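Local coordinates for protein lactaldehyde dehydrogenase (Methanocaldococcus jannaschii, PDB 3PQA) that oxidises lactaldehyde to lactate with NAD(+) as the preferred coenzyme, a step in the biosynthesis of coenzyme F420, at residues B[137-145]-B[269-277]; B[237-245]-B[434-445]. One frame throughout, in Å; residues are numbered along the deposited sequence.

Interaction 1: residues B[137-145]-B[269-277]; sequences ITPFNFPLN and IYAGQVCIS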
loop_
_atom_site.group_PDB
_atom_site.type_symbol
_atom_site.label_atom_id
_atom_site.label_comp_id
_atom_site.label_asym_id
_atom_site.label_seq_id
_atom_site.Cartn_x
_atom_site.Cartn_y
_atom_site.Cartn_z
ATOM N N ILE B 137 -0.907 14.251 25.782
ATOM C CA ILE B 137 -1.765 14.637 26.903
ATOM C C ILE B 137 -2.878 13.598 26.957
ATOM O O ILE B 137 -3.649 13.468 26.008
ATOM C CB ILE B 137 -2.274 16.095 26.755
ATOM C CG1 ILE B 137 -1.082 17.077 26.696
ATOM C CG2 ILE B 137 -3.234 16.447 27.892
ATOM C CD1 ILE B 137 -1.474 18.528 26.393
ATOM N N THR B 138 -2.920 12.843 28.051
ATOM C CA THR B 138 -3.725 11.631 28.114
ATOM C C THR B 138 -4.839 11.750 29.145
ATOM O O THR B 138 -4.721 12.522 30.096
ATOM C CB THR B 138 -2.857 10.403 28.418
ATOM O OG1 THR B 138 -2.067 10.648 29.591
ATOM C CG2 THR B 138 -1.929 10.109 27.226
ATOM N N PRO B 139 -5.929 10.986 28.955
ATOM C CA PRO B 139 -7.142 11.154 29.727
ATOM C C PRO B 139 -7.200 10.225 30.942
ATOM O O PRO B 139 -6.402 9.299 31.051
ATOM C CB PRO B 139 -8.219 10.750 28.715
ATOM C CG PRO B 139 -7.603 9.637 28.001
ATOM C CD PRO B 139 -6.140 10.027 27.844
ATOM N N PHE B 140 -8.168 10.470 31.824
ATOM C CA PHE B 140 -8.310 9.709 33.056
ATOM C C PHE B 140 -8.919 8.313 32.831
ATOM O O PHE B 140 -8.771 7.438 33.681
ATOM C CB PHE B 140 -9.178 10.489 34.071
ATOM C CG PHE B 140 -10.667 10.433 33.771
ATOM C CD1 PHE B 140 -11.420 9.297 34.090
ATOM C CD2 PHE B 140 -11.308 11.498 33.142
ATOM C CE1 PHE B 140 -12.778 9.227 33.804
ATOM C CE2 PHE B 140 -12.672 11.442 32.863
ATOM C CZ PHE B 140 -13.407 10.303 33.186
ATOM N N ASN B 141 -9.607 8.112 31.703
ATOM C CA ASN B 141 -10.544 6.974 31.583
ATOM C C ASN B 141 -9.927 5.643 31.143
ATOM O O ASN B 141 -10.278 4.582 31.674
ATOM C CB ASN B 141 -11.789 7.343 30.737
ATOM C CG ASN B 141 -11.445 7.749 29.309
ATOM O OD1 ASN B 141 -10.303 8.099 28.995
ATOM N ND2 ASN B 141 -12.443 7.681 28.422
ATOM N N PHE B 142 -9.008 5.698 30.178
ATOM C CA PHE B 142 -8.189 4.545 29.815
ATOM C C PHE B 142 -6.743 5.046 29.862
ATOM O O PHE B 142 -6.054 5.094 28.834
ATOM C CB PHE B 142 -8.591 3.974 28.436
ATOM C CG PHE B 142 -9.990 3.394 28.411
ATOM C CD1 PHE B 142 -10.188 2.017 28.437
ATOM C CD2 PHE B 142 -11.110 4.242 28.411
ATOM C CE1 PHE B 142 -11.502 1.478 28.440
ATOM C CE2 PHE B 142 -12.419 3.727 28.434
ATOM C CZ PHE B 142 -12.614 2.340 28.445
ATOM N N PRO B 143 -6.280 5.425 31.070
ATOM C CA PRO B 143 -4.983 6.092 31.200
ATOM C C PRO B 143 -3.794 5.220 30.809
ATOM O O PRO B 143 -2.739 5.751 30.448
ATOM C CB PRO B 143 -4.937 6.462 32.692
ATOM C CG PRO B 143 -5.778 5.414 33.355
ATOM C CD PRO B 143 -6.886 5.130 32.389
ATOM N N LEU B 144 -3.938 3.903 30.883
ATOM C CA LEU B 144 -2.825 3.043 30.519
ATOM C C LEU B 144 -2.811 2.815 29.006
ATOM O O LEU B 144 -1.829 3.136 28.341
ATOM C CB LEU B 144 -2.840 1.722 31.290
ATOM C CG LEU B 144 -1.749 0.697 30.952
ATOM C CD1 LEU B 144 -0.359 1.269 31.186
ATOM C CD2 LEU B 144 -1.948 -0.595 31.751
ATOM N N ASN B 145 -3.895 2.278 28.459
ATOM C CA ASN B 145 -3.899 2.020 27.006
ATOM C C ASN B 145 -3.892 3.286 26.139
ATOM O O ASN B 145 -3.266 3.299 25.081
ATOM C CB ASN B 145 -5.008 1.041 26.572
ATOM C CG ASN B 145 -4.758 0.448 25.172
ATOM O OD1 ASN B 145 -3.617 0.127 24.805
ATOM N ND2 ASN B 145 -5.818 0.302 24.397
ATOM N N ILE B 269 -20.458 0.032 30.105
ATOM C CA ILE B 269 -19.015 -0.137 30.293
ATOM C C ILE B 269 -18.386 1.156 30.841
ATOM O O ILE B 269 -18.677 2.254 30.356
ATOM C CB ILE B 269 -18.321 -0.579 28.974
ATOM C CG1 ILE B 269 -18.528 -2.079 28.745
ATOM C CG2 ILE B 269 -16.807 -0.230 28.965
ATOM C CD1 ILE B 269 -17.743 -2.988 29.697
ATOM N N TYR B 270 -17.519 0.987 31.845
ATOM C CA TYR B 270 -16.864 2.083 32.578
ATOM C C TYR B 270 -17.822 3.230 32.932
ATOM O O TYR B 270 -17.467 4.407 32.867
ATOM C CB TYR B 270 -15.570 2.559 31.870
ATOM C CG TYR B 270 -14.689 3.454 32.745
ATOM C CD1 TYR B 270 -14.409 3.116 34.075
ATOM C CD2 TYR B 270 -14.155 4.632 32.247
ATOM C CE1 TYR B 270 -13.606 3.935 34.875
ATOM C CE2 TYR B 270 -13.357 5.465 33.043
ATOM C CZ TYR B 270 -13.081 5.106 34.351
ATOM O OH TYR B 270 -12.301 5.937 35.134
ATOM N N ALA B 271 -19.038 2.861 33.340
ATOM C CA ALA B 271 -20.061 3.834 33.774
ATOM C C ALA B 271 -20.345 4.904 32.713
ATOM O O ALA B 271 -20.671 6.045 33.033
ATOM C CB ALA B 271 -19.665 4.470 35.125
ATOM N N GLY B 272 -20.183 4.543 31.438
ATOM C CA GLY B 272 -20.395 5.476 30.336
ATOM C C GLY B 272 -19.299 6.520 30.126
ATOM O O GLY B 272 -19.479 7.462 29.345
ATOM N N GLN B 273 -18.162 6.365 30.812
ATOM C CA GLN B 273 -17.070 7.339 30.710
ATOM C C GLN B 273 -16.103 6.944 29.591
ATOM O O GLN B 273 -14.891 6.845 29.801
ATOM C CB GLN B 273 -16.325 7.480 32.041
ATOM C CG GLN B 273 -17.245 7.811 33.202
ATOM C CD GLN B 273 -16.519 7.838 34.530
ATOM O OE1 GLN B 273 -16.342 8.907 35.124
ATOM N NE2 GLN B 273 -16.075 6.678 34.994
ATOM N N VAL B 274 -16.651 6.705 28.401
ATOM C CA VAL B 274 -15.826 6.375 27.232
ATOM C C VAL B 274 -16.193 7.337 26.104
ATOM O O VAL B 274 -17.376 7.670 25.932
ATOM C CB VAL B 274 -16.008 4.903 26.760
ATOM C CG1 VAL B 274 -14.844 4.474 25.849
ATOM C CG2 VAL B 274 -16.142 3.942 27.936
ATOM N N CYS B 275 -15.204 7.800 25.339
ATOM C CA CYS B 275 -15.520 8.759 24.280
ATOM C C CYS B 275 -16.508 8.179 23.273
ATOM O O CYS B 275 -17.232 8.931 22.637
ATOM C CB CYS B 275 -14.286 9.264 23.555
ATOM S SG CYS B 275 -13.333 7.986 22.844
ATOM N N ILE B 276 -16.521 6.849 23.127
ATOM C CA ILE B 276 -17.434 6.169 22.190
ATOM C C ILE B 276 -18.632 5.449 22.858
ATOM O O ILE B 276 -19.335 4.661 22.211
ATOM C CB ILE B 276 -16.675 5.209 21.226
ATOM C CG1 ILE B 276 -15.743 4.271 21.994
ATOM C CG2 ILE B 276 -15.910 6.014 20.172
ATOM C CD1 ILE B 276 -15.020 3.260 21.100
ATOM N N SER B 277 -18.853 5.740 24.142
ATOM C CA SER B 277 -20.046 5.286 24.867
ATOM C C SER B 277 -21.329 5.697 24.158
ATOM O O SER B 277 -21.381 6.712 23.453
ATOM C CB SER B 277 -20.085 5.882 26.290
ATOM O OG SER B 277 -19.021 5.389 27.083
#

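Interaction 2: residues B[237-245]-B[434-445]; sequences KIALELGGV and FGGVKKSGLGRE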
loop_
_atom_site.group_PDB
_atom_site.type_symbol
_atom_site.label_atom_id
_atom_site.label_comp_id
_atom_site.label_asym_id
_atom_site.label_seq_id
_atom_site.Cartn_x
_atom_site.Cartn_y
_atom_site.Cartn_z
ATOM N N LYS B 237 2.062 20.300 14.577
ATOM C CA LYS B 237 1.151 19.231 14.142
ATOM C C LYS B 237 0.208 18.945 15.294
ATOM O O LYS B 237 0.628 18.965 16.448
ATOM C CB LYS B 237 1.923 17.953 13.779
ATOM C CG LYS B 237 2.378 17.868 12.322
ATOM C CD LYS B 237 2.901 16.463 11.932
ATOM C CE LYS B 237 1.835 15.588 11.262
ATOM N NZ LYS B 237 2.447 14.421 10.517
ATOM N N ILE B 238 -1.065 18.701 14.986
ATOM C CA ILE B 238 -2.091 18.508 16.014
ATOM C C ILE B 238 -2.914 17.264 15.733
ATOM O O ILE B 238 -3.469 17.119 14.645
ATOM C CB ILE B 238 -3.062 19.718 16.081
ATOM C CG1 ILE B 238 -2.296 21.007 16.369
ATOM C CG2 ILE B 238 -4.144 19.488 17.149
ATOM C CD1 ILE B 238 -3.098 22.270 16.090
ATOM N N ALA B 239 -2.992 16.381 16.720
ATOM C CA ALA B 239 -3.906 15.239 16.698
ATOM C C ALA B 239 -4.819 15.333 17.918
ATOM O O ALA B 239 -4.353 15.559 19.033
ATOM C CB ALA B 239 -3.124 13.923 16.688
ATOM N N LEU B 240 -6.125 15.186 17.694
ATOM C CA LEU B 240 -7.129 15.309 18.750
ATOM C C LEU B 240 -8.086 14.129 18.699
ATOM O O LEU B 240 -8.607 13.771 17.627
ATOM C CB LEU B 240 -7.918 16.618 18.598
ATOM C CG LEU B 240 -7.150 17.945 18.564
ATOM C CD1 LEU B 240 -8.113 19.075 18.265
ATOM C CD2 LEU B 240 -6.397 18.183 19.877
ATOM N N GLU B 241 -8.293 13.515 19.862
ATOM C CA GLU B 241 -9.261 12.424 20.001
ATOM C C GLU B 241 -10.203 12.877 21.105
ATOM O O GLU B 241 -9.835 12.899 22.282
ATOM C CB GLU B 241 -8.572 11.110 20.376
ATOM C CG GLU B 241 -7.706 10.503 19.276
ATOM C CD GLU B 241 -8.500 9.788 18.179
ATOM O OE1 GLU B 241 -9.709 9.501 18.366
ATOM O OE2 GLU B 241 -7.894 9.498 17.141
ATOM N N LEU B 242 -11.408 13.276 20.714
ATOM C CA LEU B 242 -12.289 13.966 21.631
ATOM C C LEU B 242 -13.516 13.084 21.852
ATOM O O LEU B 242 -13.441 11.862 21.708
ATOM C CB LEU B 242 -12.610 15.371 21.105
ATOM C CG LEU B 242 -11.380 16.160 20.589
ATOM C CD1 LEU B 242 -11.765 17.458 19.908
ATOM C CD2 LEU B 242 -10.363 16.412 21.697
ATOM N N GLY B 243 -14.625 13.678 22.229
ATOM C CA GLY B 243 -15.775 12.854 22.526
ATOM C C GLY B 243 -16.910 13.079 21.560
ATOM O O GLY B 243 -16.717 13.545 20.430
ATOM N N GLY B 244 -18.117 12.761 22.027
ATOM C CA GLY B 244 -19.312 12.942 21.220
ATOM C C GLY B 244 -20.540 12.410 21.918
ATOM O O GLY B 244 -20.439 11.821 22.992
ATOM N N VAL B 245 -21.705 12.652 21.321
ATOM C CA VAL B 245 -22.953 12.050 21.787
ATOM C C VAL B 245 -23.289 10.990 20.754
ATOM O O VAL B 245 -23.943 11.298 19.759
ATOM C CB VAL B 245 -24.094 13.076 21.834
ATOM C CG1 VAL B 245 -25.391 12.409 22.307
ATOM C CG2 VAL B 245 -23.716 14.229 22.754
ATOM N N PHE B 434 -8.663 4.992 14.064
ATOM C CA PHE B 434 -9.698 5.382 15.013
ATOM C C PHE B 434 -9.715 6.887 15.234
ATOM O O PHE B 434 -8.690 7.488 15.534
ATOM C CB PHE B 434 -9.462 4.676 16.361
ATOM C CG PHE B 434 -10.376 5.151 17.465
ATOM C CD1 PHE B 434 -11.740 4.894 17.406
ATOM C CD2 PHE B 434 -9.867 5.865 18.556
ATOM C CE1 PHE B 434 -12.593 5.344 18.438
ATOM C CE2 PHE B 434 -10.704 6.314 19.586
ATOM C CZ PHE B 434 -12.066 6.054 19.525
ATOM N N GLY B 435 -10.887 7.492 15.094
ATOM C CA GLY B 435 -10.987 8.918 15.370
ATOM C C GLY B 435 -12.265 9.544 14.871
ATOM O O GLY B 435 -13.135 8.845 14.362
ATOM N N GLY B 436 -12.377 10.863 15.031
ATOM C CA GLY B 436 -13.652 11.570 14.801
ATOM C C GLY B 436 -13.598 12.669 13.749
ATOM O O GLY B 436 -12.514 13.155 13.403
ATOM N N VAL B 437 -14.772 13.036 13.237
ATOM C CA VAL B 437 -14.932 14.200 12.364
ATOM C C VAL B 437 -15.718 15.267 13.118
ATOM O O VAL B 437 -16.003 15.092 14.314
ATOM C CB VAL B 437 -15.582 13.814 11.008
ATOM C CG1 VAL B 437 -14.681 12.821 10.274
ATOM C CG2 VAL B 437 -17.001 13.215 11.200
ATOM N N LYS B 438 -16.052 16.367 12.448
ATOM C CA LYS B 438 -16.705 17.497 13.113
ATOM C C LYS B 438 -15.885 17.909 14.344
ATOM O O LYS B 438 -14.644 17.970 14.250
ATOM C CB LYS B 438 -18.178 17.178 13.425
ATOM C CG LYS B 438 -18.985 16.939 12.169
ATOM C CD LYS B 438 -20.463 16.802 12.488
ATOM C CE LYS B 438 -21.261 16.516 11.254
ATOM N NZ LYS B 438 -22.697 16.383 11.646
ATOM N N LYS B 439 -16.534 18.176 15.480
ATOM C CA LYS B 439 -15.808 18.587 16.678
ATOM C C LYS B 439 -15.221 17.430 17.474
ATOM O O LYS B 439 -14.786 17.614 18.597
ATOM C CB LYS B 439 -16.694 19.459 17.590
ATOM C CG LYS B 439 -17.067 20.793 16.988
ATOM C CD LYS B 439 -15.899 21.759 16.973
ATOM C CE LYS B 439 -16.312 23.125 16.424
ATOM N NZ LYS B 439 -17.330 23.780 17.285
ATOM N N SER B 440 -15.201 16.224 16.909
ATOM C CA SER B 440 -14.755 15.090 17.695
ATOM C C SER B 440 -13.296 14.710 17.489
ATOM O O SER B 440 -12.803 13.779 18.147
ATOM C CB SER B 440 -15.631 13.867 17.396
ATOM O OG SER B 440 -16.935 14.087 17.898
ATOM N N GLY B 441 -12.616 15.352 16.551
ATOM C CA GLY B 441 -11.199 15.027 16.374
ATOM C C GLY B 441 -10.455 15.615 15.209
ATOM O O GLY B 441 -11.028 16.277 14.328
ATOM N N LEU B 442 -9.150 15.367 15.241
ATOM C CA LEU B 442 -8.253 15.573 14.099
ATOM C C LEU B 442 -7.295 14.408 14.112
ATOM O O LEU B 442 -6.765 14.059 15.171
ATOM C CB LEU B 442 -7.458 16.867 14.242
ATOM C CG LEU B 442 -8.227 18.179 14.113
ATOM C CD1 LEU B 442 -7.305 19.341 14.474
ATOM C CD2 LEU B 442 -8.808 18.371 12.720
ATOM N N GLY B 443 -7.054 13.808 12.950
ATOM C CA GLY B 443 -6.135 12.666 12.865
ATOM C C GLY B 443 -6.712 11.339 13.327
ATOM O O GLY B 443 -7.834 11.264 13.843
ATOM N N ARG B 444 -5.933 10.278 13.145
ATOM C CA ARG B 444 -6.374 8.936 13.522
ATOM C C ARG B 444 -5.336 8.259 14.401
ATOM O O ARG B 444 -4.136 8.418 14.174
ATOM C CB ARG B 444 -6.665 8.082 12.267
ATOM C CG ARG B 444 -7.831 8.593 11.405
ATOM C CD ARG B 444 -9.181 8.449 12.111
ATOM N NE ARG B 444 -10.302 8.997 11.343
ATOM C CZ ARG B 444 -10.620 10.295 11.282
ATOM N NH1 ARG B 444 -9.887 11.202 11.921
ATOM N NH2 ARG B 444 -11.675 10.693 10.581
ATOM N N GLU B 445 -5.808 7.535 15.419
ATOM C CA GLU B 445 -4.964 6.687 16.243
ATOM C C GLU B 445 -5.134 5.199 15.883
ATOM O O GLU B 445 -5.814 4.847 14.909
ATOM C CB GLU B 445 -5.163 6.977 17.746
ATOM C CG GLU B 445 -4.584 8.329 18.186
ATOM C CD GLU B 445 -4.385 8.459 19.709
ATOM O OE1 GLU B 445 -4.837 7.589 20.486
ATOM O OE2 GLU B 445 -3.799 9.472 20.135
HETATM O O HOH W 1 -9.734 11.986 15.789
HETATM O O HOH W 2 -6.012 11.597 16.530
#

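Interaction 1: residues B[137-145]-B[269-277]
N141 and the Q273–C275 backbone, where the probable nucleophile C275 sits, probably frame the oxyanion pocket, as in other aldehyde dehydrogenases. N141 ND2 donates to Q273 O at 2.9 Å, with an N-H...O angle of 163° and the acceptor lying almost in the plane of the amide. A chi1 of 61° sets CG of N141 between its own backbone N and carbonyl carbon, turning the amide onto the Q273 peptide; N141 OD1 folds back to accept a weak bond from F142 N. N141 CB rests 3.4 Å from Y270 CE2, at the edge of the tyrosine ring. Y270 OH in turn meets the edge of the F140 ring, 3.6 Å from CE1, and the hydroxyl of Y270 is hydrogen-bonded to A84 O. The F140 ring also crosses the Q273 side chain at about a right angle, and Q273 OE1 accepts from I318 N. F142 CE2 touches both methyls of V274, 3.6 Å from CG1. N141 ND2 ends 4.1 Å from C275 N, consistent with the family's oxyanion hole, where the asparagine amide and the cysteine backbone N-H stabilise the tetrahedral intermediate. Q273 O thus fixes the rotation of the N141 amide by engaging one N-H, while the aromatic rings of F140, F142 and Y270 pack around the two loops.

Interaction 2: residues B[237-245]-B[434-445]
E241, the probable general base of the active site, turns its carboxylate against F434 and G435 beside a short antiparallel bridge between strands 237-241 and 441-442. In the bridge, L240 and L442 satisfy each other twice: L240 N donates to L442 O at 2.8 Å, and L442 N to L240 O at 2.9 Å. Beyond it L242 N reaches S440 O at 3.0 Å, approaching from above the carbonyl plane. S440 OG gives its proton to G243 O at 2.6 Å, nearly along the C=O axis, and accepts from G394 N. A bend at chi2 (-78°) turns the E241 carboxylate toward 434-445, bringing OE1 within 3.6 Å of F434 CE2. E241 OE2 lies 2.7 Å from F434 O, takes a weak bond from E445 N, whose stronger acceptor is F434 O, and is reached at 2.9 Å by a water that can also donate to L442 O. A second water donates to L240 O and G443 O and accepts from G436 N, joining the two segments. Strand 237-241 runs parallel to 216-220 on its other edge. Helix 223-232 packs on L240 through I229 and T230, and F235 of the second subunit lies against L242 and L442.

Overall arrangement
Both interactions probably contribute to one catalytic centre, a worked case of an active site assembled from loops at strand ends. They touch directly: C275 of interaction 1 packs its CB 3.3 Å from L242 O of interaction 2, and I276 CG2 meets the F434 ring. Segments 137-145 and 237-245 both extend from strands of the same mixed sheet. Interaction 1, partly buried, is loop against loop and rests on a single side-chain-to-backbone bond amid aromatic packing. Interaction 2 is more deeply buried and larger, held mainly by backbone bonds and bridging water. The second subunit borders interaction 2, whereas no other chain touches interaction 1.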